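Local coordinates for protein polycyclic ketone monooxygenase (PDB 5MQ6) that catalyses the Baeyer-Villiger oxidation of ketones, especially bulky polycyclic ones, to esters or lactones, using FAD and NADPH to insert one oxygen atom, at residues F362-V374 and I583-G595. Numbering follows the deposited sequence.
Sequences FSAVIGSPRHGIV and IMKHAGWFASVTG
Trp589 pushes its indole into the loop 367-374, so that the contact, in a monooxygenase with Rossmann-type nucleotide-binding folds, is an aromatic side chain packed against the short helix 363-366 and the loop that follows it. With CG anti to the backbone N, chi1 -166° carries the ring away from its own backbone and across to segment 362-374. Beyond CB and CG, CD1 lies 3.4 Å from Ala364 O. On the six-membered ring, CE3 lies 3.8 Å from Val374 CG2, and CZ3 continues toward the carbonyl of Gly372. CH2 lies 3.6 Å from Ser368 CB, and CZ2 3.6 Å from Ser363 O. On the pyrrole side, Gly367 CA sits over one face, 4.2 Å from the five-membered ring centroid and off-centre, a CH-pi contact. At the indole N-H, NE1 donates to Ser363 O (2.9 Å, N-H...O 149°), which lies near the indole plane. That oxygen also accepts a hydrogen bond from the backbone N of Gly367, on the opposite face of its carbonyl plane, so two donors grip it. Replacing Trp589 with a leucine would probably leave Ser363 O without its indole donor and open a gap beneath Gly367 and Ser368. His384 of helix 378-406 meets the indole from outside the pair.

Either side of the indole, smaller contacts extend the interface. Val365 CG1 meets Val593 CG2, while Phe590 turns its ring edge to Val365 O, with CE1 at 3.5 Å. A water donates to both Val374 O and Lys585 O, bridging the two segments. Ser592 OG gives its hydrogen to Ala364 O at 2.8 Å, approaching from above the carbonyl plane, 46° out of it.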
loop_
_atom_site.group_PDB
_atom_site.type_symbol
_atom_site.label_atom_id
_atom_site.label_comp_id
_atom_site.label_asym_id
_atom_site.label_seq_id
_atom_site.Cartn_x
_atom_site.Cartn_y
_atom_site.Cartn_z
ATOM N N PHE A 362 -8.286 -12.694 9.422
ATOM C CA PHE A 362 -7.445 -11.504 9.027
ATOM C C PHE A 362 -7.092 -10.560 10.192
ATOM O O PHE A 362 -6.059 -9.847 10.174
ATOM C CB PHE A 362 -8.037 -10.738 7.847
ATOM C CG PHE A 362 -7.027 -9.975 7.032
ATOM C CD1 PHE A 362 -6.117 -10.648 6.212
ATOM C CD2 PHE A 362 -7.018 -8.563 7.043
ATOM C CE1 PHE A 362 -5.168 -9.929 5.445
ATOM C CE2 PHE A 362 -6.079 -7.860 6.319
ATOM C CZ PHE A 362 -5.166 -8.541 5.494
ATOM N N SER A 363 -7.911 -10.580 11.207
ATOM C CA SER A 363 -7.685 -9.815 12.441
ATOM C C SER A 363 -6.331 -10.162 13.112
ATOM O O SER A 363 -5.775 -9.366 13.903
ATOM C CB SER A 363 -8.832 -10.185 13.404
ATOM O OG SER A 363 -8.761 -11.590 13.706
ATOM N N ALA A 364 -5.779 -11.324 12.775
ATOM C CA ALA A 364 -4.449 -11.696 13.240
ATOM C C ALA A 364 -3.467 -10.592 12.945
ATOM O O ALA A 364 -2.550 -10.384 13.660
ATOM C CB ALA A 364 -3.963 -13.010 12.554
ATOM N N VAL A 365 -3.607 -9.953 11.808
ATOM C CA VAL A 365 -2.638 -8.942 11.422
ATOM C C VAL A 365 -3.141 -7.540 11.564
ATOM O O VAL A 365 -2.328 -6.655 11.499
ATOM C CB VAL A 365 -2.022 -9.078 10.039
ATOM C CG1 VAL A 365 -0.992 -10.220 10.056
ATOM C CG2 VAL A 365 -3.092 -9.225 8.956
ATOM N N ILE A 366 -4.448 -7.355 11.686
ATOM C CA ILE A 366 -5.074 -6.032 11.824
ATOM C C ILE A 366 -5.368 -5.613 13.269
ATOM O O ILE A 366 -5.196 -4.442 13.611
ATOM C CB ILE A 366 -6.399 -6.032 10.999
ATOM C CG1 ILE A 366 -6.070 -6.146 9.544
ATOM C CG2 ILE A 366 -7.201 -4.828 11.290
ATOM C CD1 ILE A 366 -4.954 -5.261 9.106
ATOM N N GLY A 367 -5.735 -6.562 14.128
ATOM C CA GLY A 367 -6.194 -6.233 15.478
ATOM C C GLY A 367 -7.639 -6.669 15.587
ATOM O O GLY A 367 -8.307 -6.888 14.588
ATOM N N SER A 368 -8.138 -6.748 16.792
ATOM C CA SER A 368 -9.546 -6.967 17.069
ATOM C C SER A 368 -9.879 -6.268 18.331
ATOM O O SER A 368 -9.100 -6.356 19.223
ATOM C CB SER A 368 -9.802 -8.479 17.313
ATOM O OG SER A 368 -11.173 -8.724 17.553
ATOM N N PRO A 369 -11.040 -5.597 18.449
ATOM C CA PRO A 369 -11.364 -5.070 19.783
ATOM C C PRO A 369 -12.044 -6.064 20.703
ATOM O O PRO A 369 -12.562 -5.672 21.775
ATOM C CB PRO A 369 -12.387 -3.972 19.479
ATOM C CG PRO A 369 -13.110 -4.453 18.238
ATOM C CD PRO A 369 -12.060 -5.219 17.467
ATOM N N ARG A 370 -12.138 -7.317 20.324
ATOM C CA ARG A 370 -13.065 -8.173 21.019
ATOM C C ARG A 370 -12.399 -9.129 21.955
ATOM O O ARG A 370 -13.103 -9.836 22.659
ATOM C CB ARG A 370 -13.802 -8.972 19.975
ATOM C CG ARG A 370 -15.103 -9.507 20.437
ATOM C CD ARG A 370 -15.313 -10.820 19.787
ATOM N NE ARG A 370 -16.064 -10.689 18.571
ATOM C CZ ARG A 370 -16.143 -11.647 17.649
ATOM N NH1 ARG A 370 -15.434 -12.793 17.779
ATOM N NH2 ARG A 370 -16.915 -11.446 16.561
ATOM N N HIS A 371 -11.076 -9.239 21.916
ATOM C CA HIS A 371 -10.451 -10.312 22.619
ATOM C C HIS A 371 -9.456 -9.843 23.638
ATOM O O HIS A 371 -8.665 -10.641 24.053
ATOM C CB HIS A 371 -9.749 -11.287 21.650
ATOM C CG HIS A 371 -10.659 -11.881 20.650
ATOM N ND1 HIS A 371 -11.414 -13.002 20.908
ATOM C CD2 HIS A 371 -10.990 -11.485 19.408
ATOM C CE1 HIS A 371 -12.143 -13.290 19.851
ATOM N NE2 HIS A 371 -11.914 -12.376 18.931
ATOM N N GLY A 372 -9.471 -8.592 24.060
ATOM C CA GLY A 372 -8.474 -8.091 25.039
ATOM C C GLY A 372 -7.099 -7.867 24.413
ATOM O O GLY A 372 -6.981 -7.817 23.204
ATOM N N ILE A 373 -6.080 -7.769 25.262
ATOM C CA ILE A 373 -4.709 -7.575 24.896
ATOM C C ILE A 373 -3.981 -8.832 25.249
ATOM O O ILE A 373 -4.242 -9.427 26.278
ATOM C CB ILE A 373 -4.147 -6.357 25.649
ATOM C CG1 ILE A 373 -4.701 -5.080 24.977
ATOM C CG2 ILE A 373 -2.614 -6.365 25.649
ATOM C CD1 ILE A 373 -4.835 -3.858 25.857
ATOM N N VAL A 374 -3.066 -9.255 24.406
ATOM C CA VAL A 374 -2.422 -10.504 24.625
ATOM C C VAL A 374 -1.328 -10.276 25.638
ATOM O O VAL A 374 -0.518 -9.439 25.422
ATOM C CB VAL A 374 -1.874 -11.084 23.322
ATOM C CG1 VAL A 374 -0.997 -12.298 23.584
ATOM C CG2 VAL A 374 -3.044 -11.469 22.419
ATOM N N ILE A 583 2.489 1.198 22.467
ATOM C CA ILE A 583 2.585 0.308 21.340
ATOM C C ILE A 583 3.238 -1.050 21.808
ATOM O O ILE A 583 2.750 -2.150 21.420
ATOM C CB ILE A 583 3.373 0.952 20.196
ATOM C CG1 ILE A 583 2.596 2.204 19.622
ATOM C CG2 ILE A 583 3.805 -0.127 19.159
ATOM C CD1 ILE A 583 1.221 1.920 18.997
ATOM N N MET A 584 4.270 -0.969 22.643
ATOM C CA MET A 584 4.978 -2.162 23.158
ATOM C C MET A 584 4.015 -3.090 23.881
ATOM O O MET A 584 4.058 -4.320 23.700
ATOM C CB MET A 584 6.043 -1.774 24.133
ATOM C CG MET A 584 7.256 -1.128 23.510
ATOM S SD MET A 584 8.406 -0.654 24.855
ATOM C CE MET A 584 9.415 0.551 24.074
ATOM N N LYS A 585 3.069 -2.488 24.619
ATOM C CA LYS A 585 2.048 -3.260 25.332
ATOM C C LYS A 585 1.177 -4.142 24.386
ATOM O O LYS A 585 0.567 -5.132 24.808
ATOM C CB LYS A 585 1.227 -2.269 26.099
ATOM C CG LYS A 585 0.187 -2.853 26.980
ATOM C CD LYS A 585 -0.360 -1.793 27.897
ATOM C CE LYS A 585 -1.551 -1.144 27.336
ATOM N NZ LYS A 585 -1.850 0.014 28.219
ATOM N N HIS A 586 1.075 -3.738 23.122
ATOM C CA HIS A 586 0.249 -4.437 22.146
ATOM C C HIS A 586 0.966 -5.487 21.281
ATOM O O HIS A 586 0.302 -6.144 20.451
ATOM C CB HIS A 586 -0.393 -3.386 21.223
ATOM C CG HIS A 586 -1.443 -2.576 21.890
ATOM N ND1 HIS A 586 -2.772 -2.873 21.797
ATOM C CD2 HIS A 586 -1.362 -1.482 22.689
ATOM C CE1 HIS A 586 -3.472 -1.974 22.473
ATOM N NE2 HIS A 586 -2.632 -1.148 23.071
ATOM N N ALA A 587 2.291 -5.662 21.481
ATOM C CA ALA A 587 3.170 -6.422 20.599
ATOM C C ALA A 587 2.847 -7.928 20.572
ATOM O O ALA A 587 2.982 -8.582 19.541
ATOM C CB ALA A 587 4.641 -6.167 20.965
ATOM N N GLY A 588 2.373 -8.446 21.681
ATOM C CA GLY A 588 1.968 -9.858 21.784
ATOM C C GLY A 588 0.928 -10.257 20.747
ATOM O O GLY A 588 1.001 -11.349 20.224
ATOM N N TRP A 589 0.020 -9.358 20.394
ATOM C CA TRP A 589 -0.918 -9.635 19.299
ATOM C C TRP A 589 -0.175 -10.114 18.047
ATOM O O TRP A 589 -0.591 -11.066 17.397
ATOM C CB TRP A 589 -1.807 -8.424 18.970
ATOM C CG TRP A 589 -2.922 -8.823 18.119
ATOM C CD1 TRP A 589 -2.914 -8.932 16.767
ATOM C CD2 TRP A 589 -4.217 -9.215 18.543
ATOM N NE1 TRP A 589 -4.152 -9.372 16.314
ATOM C CE2 TRP A 589 -4.956 -9.566 17.381
ATOM C CE3 TRP A 589 -4.836 -9.318 19.804
ATOM C CZ2 TRP A 589 -6.284 -10.026 17.435
ATOM C CZ3 TRP A 589 -6.136 -9.757 19.870
ATOM C CH2 TRP A 589 -6.852 -10.136 18.682
ATOM N N PHE A 590 0.955 -9.490 17.755
ATOM C CA PHE A 590 1.630 -9.721 16.478
ATOM C C PHE A 590 2.620 -10.879 16.418
ATOM O O PHE A 590 3.236 -11.147 15.375
ATOM C CB PHE A 590 2.120 -8.406 15.907
ATOM C CG PHE A 590 1.011 -7.359 15.817
ATOM C CD1 PHE A 590 0.138 -7.342 14.735
ATOM C CD2 PHE A 590 0.806 -6.451 16.826
ATOM C CE1 PHE A 590 -0.939 -6.445 14.677
ATOM C CE2 PHE A 590 -0.233 -5.496 16.753
ATOM C CZ PHE A 590 -1.111 -5.479 15.650
ATOM N N ALA A 591 2.673 -11.653 17.503
ATOM C CA ALA A 591 3.231 -13.027 17.415
ATOM C C ALA A 591 2.543 -13.864 16.354
ATOM O O ALA A 591 3.137 -14.812 15.824
ATOM C CB ALA A 591 3.088 -13.724 18.744
ATOM N N SER A 592 1.286 -13.501 16.049
ATOM C CA SER A 592 0.603 -14.037 14.887
ATOM C C SER A 592 1.449 -14.114 13.627
ATOM O O SER A 592 1.236 -14.950 12.800
ATOM C CB SER A 592 -0.640 -13.227 14.581
ATOM O OG SER A 592 -0.288 -11.933 14.108
ATOM N N VAL A 593 2.428 -13.253 13.480
ATOM C CA VAL A 593 3.179 -13.171 12.262
ATOM C C VAL A 593 4.383 -14.153 12.245
ATOM O O VAL A 593 4.921 -14.438 11.206
ATOM C CB VAL A 593 3.484 -11.684 12.061
ATOM C CG1 VAL A 593 4.883 -11.382 11.628
ATOM C CG2 VAL A 593 2.425 -11.108 11.128
ATOM N N THR A 594 4.738 -14.716 13.387
ATOM C CA THR A 594 5.839 -15.668 13.491
ATOM C C THR A 594 5.830 -16.787 12.543
ATOM O O THR A 594 6.855 -17.090 11.968
ATOM C CB THR A 594 5.761 -16.352 14.838
ATOM O OG1 THR A 594 5.788 -15.319 15.814
ATOM C CG2 THR A 594 6.930 -17.297 15.046
ATOM N N GLY A 595 4.684 -17.425 12.405
ATOM C CA GLY A 595 4.598 -18.614 11.593
ATOM C C GLY A 595 4.423 -18.328 10.118
ATOM O O GLY A 595 4.345 -19.254 9.344
HETATM O O HOH W 1 -0.248 -7.579 23.455
#